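Local structure of LP04448p (Drosophila melanogaster, 4QMH) at residues I18-S27 / D57-R65. The protein probably binds tubulin through its TOG domains and, as a member of the XMAP215 family, drives microtubule polymerization. Numbering follows the deposited sequence.
Sequences ITEALLKEMS and DLAPALAHR
The Met26 methyl, CE, sits among three side chains of 57-65: it lies 4.0 Å from Leu58 CD1 and 4.0 Å from Leu62 CD2, with Ala61 CB a little farther off. The chain bends at its last torsion (chi3 59°), which turns the methyl toward helix 58-66. One turn earlier, Leu23 lays its CD2 against Ala61 CB at 3.7 Å, while its other branch, CD1, meets Asp57 CB. At the N-terminal end Ile18 and Leu58 lie roughly perpendicular, Ile18 CG2 touching Leu58 CB at 3.9 Å and Ile18 CD1 approaching Leu58 CD2.

Polar links are few. A water accepts from Asp57 N and donates to Ile18 O, each at 2.9 Å, and so bridges the backbones ahead of the two helices.

At the other end Arg65 folds back twice along its chain (chi2 -79°, chi3 66°), and its aliphatic CD packs 3.2 Å from Met26 O. The guanidinium lies obliquely to that carbonyl, with NH1 near Ser27 CA, and its NE forms a salt bridge with Asp68. Were Arg65 an alanine, Asp68 would probably lose this charged mate and Met26 O the cover of the arginine's CD.

The segment axes run nearly parallel, 11° apart and 10.7 Å at closest approach, as expected for neighbouring helices packed side by side in the all-helical HEAT-like array of a TOG domain.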
ATOM      1  N   ILE A  18      -0.225  15.175 -20.344  1.00 11.16           N
ATOM      2  CA  ILE A  18       0.106  15.597 -18.987  1.00 10.01           C
ATOM      3  C   ILE A  18       0.991  16.839 -19.068  1.00 15.29           C
ATOM      4  O   ILE A  18       2.205  16.781 -18.867  1.00 14.48           O
ATOM      5  CB  ILE A  18       0.795  14.489 -18.176  1.00 13.89           C
ATOM      6  CG1 ILE A  18       0.030  13.169 -18.312  1.00 13.30           C
ATOM      7  CG2 ILE A  18       0.906  14.896 -16.713  1.00 12.34           C
ATOM      8  CD1 ILE A  18      -1.424  13.263 -17.913  1.00 12.40           C
ATOM      9  N   THR A  19       0.359  17.968 -19.351  1.00 10.28           N
ATOM     10  CA  THR A  19       1.077  19.206 -19.617  1.00 10.67           C
ATOM     11  C   THR A  19       1.478  19.922 -18.332  1.00 12.69           C
ATOM     12  O   THR A  19       0.961  19.635 -17.253  1.00 13.65           O
ATOM     13  CB  THR A  19       0.200  20.156 -20.418  1.00 15.97           C
ATOM     14  OG1 THR A  19      -0.964  20.476 -19.643  1.00 14.67           O
ATOM     15  CG2 THR A  19      -0.221  19.518 -21.746  1.00 13.05           C
ATOM     16  N   GLU A  20       2.404  20.868 -18.444  1.00 14.73           N
ATOM     17  CA  GLU A  20       2.763  21.675 -17.290  1.00 13.14           C
ATOM     18  C   GLU A  20       1.533  22.402 -16.754  1.00 16.91           C
ATOM     19  O   GLU A  20       1.382  22.574 -15.536  1.00 15.68           O
ATOM     20  CB  GLU A  20       3.836  22.696 -17.666  1.00 17.66           C
ATOM     21  CG  GLU A  20       5.184  22.084 -18.001  1.00 25.14           C
ATOM     22  CD  GLU A  20       5.912  21.568 -16.779  1.00 41.32           C
ATOM     23  OE1 GLU A  20       5.537  21.961 -15.655  1.00 43.63           O
ATOM     24  OE2 GLU A  20       6.859  20.769 -16.940  1.00 49.86           O
ATOM     25  N   ALA A  21       0.663  22.832 -17.664  1.00 12.90           N
ATOM     26  CA  ALA A  21      -0.535  23.571 -17.267  1.00 18.64           C
ATOM     27  C   ALA A  21      -1.473  22.697 -16.440  1.00 15.06           C
ATOM     28  O   ALA A  21      -2.029  23.151 -15.438  1.00 14.51           O
ATOM     29  CB  ALA A  21      -1.264  24.127 -18.485  1.00 17.28           C
ATOM     30  N   LEU A  22      -1.661  21.455 -16.876  1.00 12.82           N
ATOM     31  CA  LEU A  22      -2.513  20.528 -16.137  1.00 10.48           C
ATOM     32  C   LEU A  22      -1.933  20.286 -14.746  1.00 12.05           C
ATOM     33  O   LEU A  22      -2.649  20.344 -13.757  1.00 10.72           O
ATOM     34  CB  LEU A  22      -2.674  19.206 -16.887  1.00 11.70           C
ATOM     35  CG  LEU A  22      -3.418  18.121 -16.109  1.00 10.71           C
ATOM     36  CD1 LEU A  22      -4.869  18.535 -15.848  1.00 13.63           C
ATOM     37  CD2 LEU A  22      -3.357  16.811 -16.871  1.00 11.91           C
ATOM     38  N   LEU A  23      -0.628  20.030 -14.664  1.00 10.65           N
ATOM     39  CA  LEU A  23      -0.006  19.800 -13.366  1.00 11.40           C
ATOM     40  C   LEU A  23      -0.093  21.024 -12.462  1.00  9.72           C
ATOM     41  O   LEU A  23      -0.299  20.911 -11.257  1.00 14.42           O
ATOM     42  CB  LEU A  23       1.446  19.357 -13.530  1.00 13.91           C
ATOM     43  CG  LEU A  23       1.607  18.036 -14.280  1.00 11.75           C
ATOM     44  CD1 LEU A  23       3.092  17.692 -14.431  1.00 15.72           C
ATOM     45  CD2 LEU A  23       0.857  16.908 -13.567  1.00 15.98           C
ATOM     46  N   LYS A  24       0.057  22.203 -13.050  1.00 11.92           N
ATOM     47  CA  LYS A  24      -0.070  23.431 -12.286  1.00 12.66           C
ATOM     48  C   LYS A  24      -1.487  23.612 -11.744  1.00 13.13           C
ATOM     49  O   LYS A  24      -1.668  24.011 -10.590  1.00 18.41           O
ATOM     50  CB  LYS A  24       0.323  24.627 -13.149  1.00 15.92           C
ATOM     51  CG  LYS A  24       0.257  25.959 -12.413  1.00 21.73           C
ATOM     52  CD  LYS A  24       0.778  27.083 -13.295  1.00 22.89           C
ATOM     53  CE  LYS A  24       0.287  28.442 -12.805  1.00 30.19           C
ATOM     54  NZ  LYS A  24       0.684  29.538 -13.744  1.00 39.79           N
ATOM     55  N   GLU A  25      -2.489  23.311 -12.568  1.00 12.68           N
ATOM     56  CA  GLU A  25      -3.880  23.396 -12.112  1.00 12.09           C
ATOM     57  C   GLU A  25      -4.132  22.407 -10.976  1.00 12.48           C
ATOM     58  O   GLU A  25      -4.757  22.744  -9.969  1.00 13.69           O
ATOM     59  CB  GLU A  25      -4.865  23.137 -13.252  1.00 15.06           C
ATOM     60  CG  GLU A  25      -6.299  23.441 -12.846  1.00 16.65           C
ATOM     61  CD  GLU A  25      -7.259  23.431 -14.015  1.00 21.51           C
ATOM     62  OE1 GLU A  25      -7.122  22.558 -14.891  1.00 24.08           O
ATOM     63  OE2 GLU A  25      -8.153  24.302 -14.049  1.00 29.73           O
ATOM     64  N   MET A  26      -3.629  21.187 -11.140  1.00  9.48           N
ATOM     65  CA  MET A  26      -3.776  20.146 -10.122  1.00  7.44           C
ATOM     66  C   MET A  26      -3.167  20.529  -8.771  1.00 10.42           C
ATOM     67  O   MET A  26      -3.592  20.018  -7.732  1.00 10.04           O
ATOM     68  CB  MET A  26      -3.157  18.825 -10.609  1.00 11.02           C
ATOM     69  CG  MET A  26      -3.969  18.121 -11.685  1.00 10.08           C
ATOM     70  SD  MET A  26      -3.119  16.678 -12.349  1.00 14.13           S
ATOM     71  CE  MET A  26      -2.899  15.705 -10.860  1.00 11.66           C
ATOM     72  N   SER A  27      -2.167  21.409  -8.781  1.00 11.48           N
ATOM     73  CA  SER A  27      -1.490  21.783  -7.538  1.00 13.36           C
ATOM     74  C   SER A  27      -1.783  23.222  -7.082  1.00 14.07           C
ATOM     75  O   SER A  27      -1.070  23.773  -6.241  1.00 18.45           O
ATOM     76  CB  SER A  27       0.022  21.538  -7.647  1.00 15.94           C
ATOM     77  OG  SER A  27       0.595  22.296  -8.698  1.00 20.12           O
ATOM     78  N   ASP A  57       5.156  13.416 -15.649  1.00 14.68           N
ATOM     79  CA  ASP A  57       5.376  13.612 -14.222  1.00 15.50           C
ATOM     80  C   ASP A  57       4.097  13.428 -13.399  1.00 15.43           C
ATOM     81  O   ASP A  57       3.985  13.947 -12.287  1.00 13.77           O
ATOM     82  CB  ASP A  57       5.964  15.009 -13.961  1.00 21.49           C
ATOM     83  CG  ASP A  57       7.314  15.220 -14.636  1.00 28.15           C
ATOM     84  OD1 ASP A  57       8.094  14.260 -14.707  1.00 22.53           O
ATOM     85  OD2 ASP A  57       7.585  16.347 -15.099  1.00 36.30           O
ATOM     86  N   LEU A  58       3.136  12.695 -13.948  1.00 13.83           N
ATOM     87  CA  LEU A  58       1.840  12.564 -13.295  1.00 10.26           C
ATOM     88  C   LEU A  58       1.895  11.826 -11.953  1.00 11.29           C
ATOM     89  O   LEU A  58       1.160  12.174 -11.032  1.00 11.31           O
ATOM     90  CB  LEU A  58       0.837  11.861 -14.210  1.00 14.50           C
ATOM     91  CG  LEU A  58      -0.564  11.660 -13.629  1.00  6.48           C
ATOM     92  CD1 LEU A  58      -1.208  13.022 -13.304  1.00  6.51           C
ATOM     93  CD2 LEU A  58      -1.416  10.861 -14.600  1.00  7.49           C
ATOM     94  N   ALA A  59       2.744  10.802 -11.834  1.00 10.73           N
ATOM     95  CA  ALA A  59       2.726   9.976 -10.621  1.00 11.48           C
ATOM     96  C   ALA A  59       3.082  10.749  -9.352  1.00 10.94           C
ATOM     97  O   ALA A  59       2.363  10.669  -8.362  1.00 10.23           O
ATOM     98  CB  ALA A  59       3.595   8.705 -10.777  1.00 14.25           C
ATOM     99  N   PRO A  60       4.180  11.520  -9.375  1.00 11.20           N
ATOM    100  CA  PRO A  60       4.472  12.308  -8.173  1.00 14.94           C
ATOM    101  C   PRO A  60       3.388  13.357  -7.909  1.00 12.55           C
ATOM    102  O   PRO A  60       3.067  13.643  -6.752  1.00 12.91           O
ATOM    103  CB  PRO A  60       5.807  12.979  -8.503  1.00 16.19           C
ATOM    104  CG  PRO A  60       6.403  12.159  -9.606  1.00 21.80           C
ATOM    105  CD  PRO A  60       5.246  11.618 -10.387  1.00 15.83           C
ATOM    106  N   ALA A  61       2.816  13.897  -8.979  1.00 11.33           N
ATOM    107  CA  ALA A  61       1.727  14.860  -8.853  1.00 10.45           C
ATOM    108  C   ALA A  61       0.531  14.233  -8.144  1.00 11.18           C
ATOM    109  O   ALA A  61      -0.038  14.833  -7.237  1.00 10.10           O
ATOM    110  CB  ALA A  61       1.319  15.389 -10.217  1.00  9.77           C
ATOM    111  N   LEU A  62       0.155  13.023  -8.562  1.00  8.04           N
ATOM    112  CA  LEU A  62      -0.948  12.314  -7.908  1.00  5.36           C
ATOM    113  C   LEU A  62      -0.634  11.946  -6.465  1.00  7.50           C
ATOM    114  O   LEU A  62      -1.526  11.939  -5.614  1.00  8.73           O
ATOM    115  CB  LEU A  62      -1.332  11.049  -8.677  1.00  6.24           C
ATOM    116  CG  LEU A  62      -2.058  11.261 -10.004  1.00  8.44           C
ATOM    117  CD1 LEU A  62      -2.258   9.931 -10.704  1.00 12.37           C
ATOM    118  CD2 LEU A  62      -3.399  11.935  -9.738  1.00 10.82           C
ATOM    119  N   ALA A  63       0.627  11.638  -6.194  1.00 12.20           N
ATOM    120  CA  ALA A  63       1.034  11.280  -4.838  1.00 12.85           C
ATOM    121  C   ALA A  63       0.717  12.417  -3.857  1.00  9.34           C
ATOM    122  O   ALA A  63       0.167  12.185  -2.766  1.00 11.38           O
ATOM    123  CB  ALA A  63       2.508  10.919  -4.809  1.00 10.36           C
ATOM    124  N   HIS A  64       1.024  13.645  -4.256  1.00 11.77           N
ATOM    125  CA  HIS A  64       0.686  14.798  -3.430  1.00 14.93           C
ATOM    126  C   HIS A  64      -0.827  14.913  -3.211  1.00 12.17           C
ATOM    127  O   HIS A  64      -1.290  15.281  -2.124  1.00 13.81           O
ATOM    128  CB  HIS A  64       1.217  16.088  -4.057  1.00 12.67           C
ATOM    129  CG  HIS A  64       2.683  16.308  -3.859  1.00 26.99           C
ATOM    130  ND1 HIS A  64       3.611  16.069  -4.848  1.00 35.45           N
ATOM    131  CD2 HIS A  64       3.379  16.766  -2.792  1.00 31.51           C
ATOM    132  CE1 HIS A  64       4.818  16.361  -4.398  1.00 40.93           C
ATOM    133  NE2 HIS A  64       4.705  16.785  -3.152  1.00 36.63           N
ATOM    134  N   ARG A  65      -1.612  14.616  -4.245  1.00  9.43           N
ATOM    135  CA  ARG A  65      -3.064  14.734  -4.101  1.00  8.29           C
ATOM    136  C   ARG A  65      -3.669  13.632  -3.221  1.00  8.06           C
ATOM    137  O   ARG A  65      -4.704  13.831  -2.586  1.00  8.39           O
ATOM    138  CB  ARG A  65      -3.740  14.797  -5.484  1.00  5.60           C
ATOM    139  CG  ARG A  65      -3.176  15.918  -6.374  1.00  7.27           C
ATOM    140  CD  ARG A  65      -3.706  17.328  -6.055  1.00 10.22           C
ATOM    141  NE  ARG A  65      -3.313  17.847  -4.744  1.00  9.24           N
ATOM    142  CZ  ARG A  65      -2.154  18.442  -4.472  1.00 17.39           C
ATOM    143  NH1 ARG A  65      -1.236  18.604  -5.417  1.00 16.25           N
ATOM    144  NH2 ARG A  65      -1.919  18.896  -3.247  1.00 19.66           N
TER
HETATM  145  O   HOH W   1       4.426  15.593 -17.421  1.00 17.50           O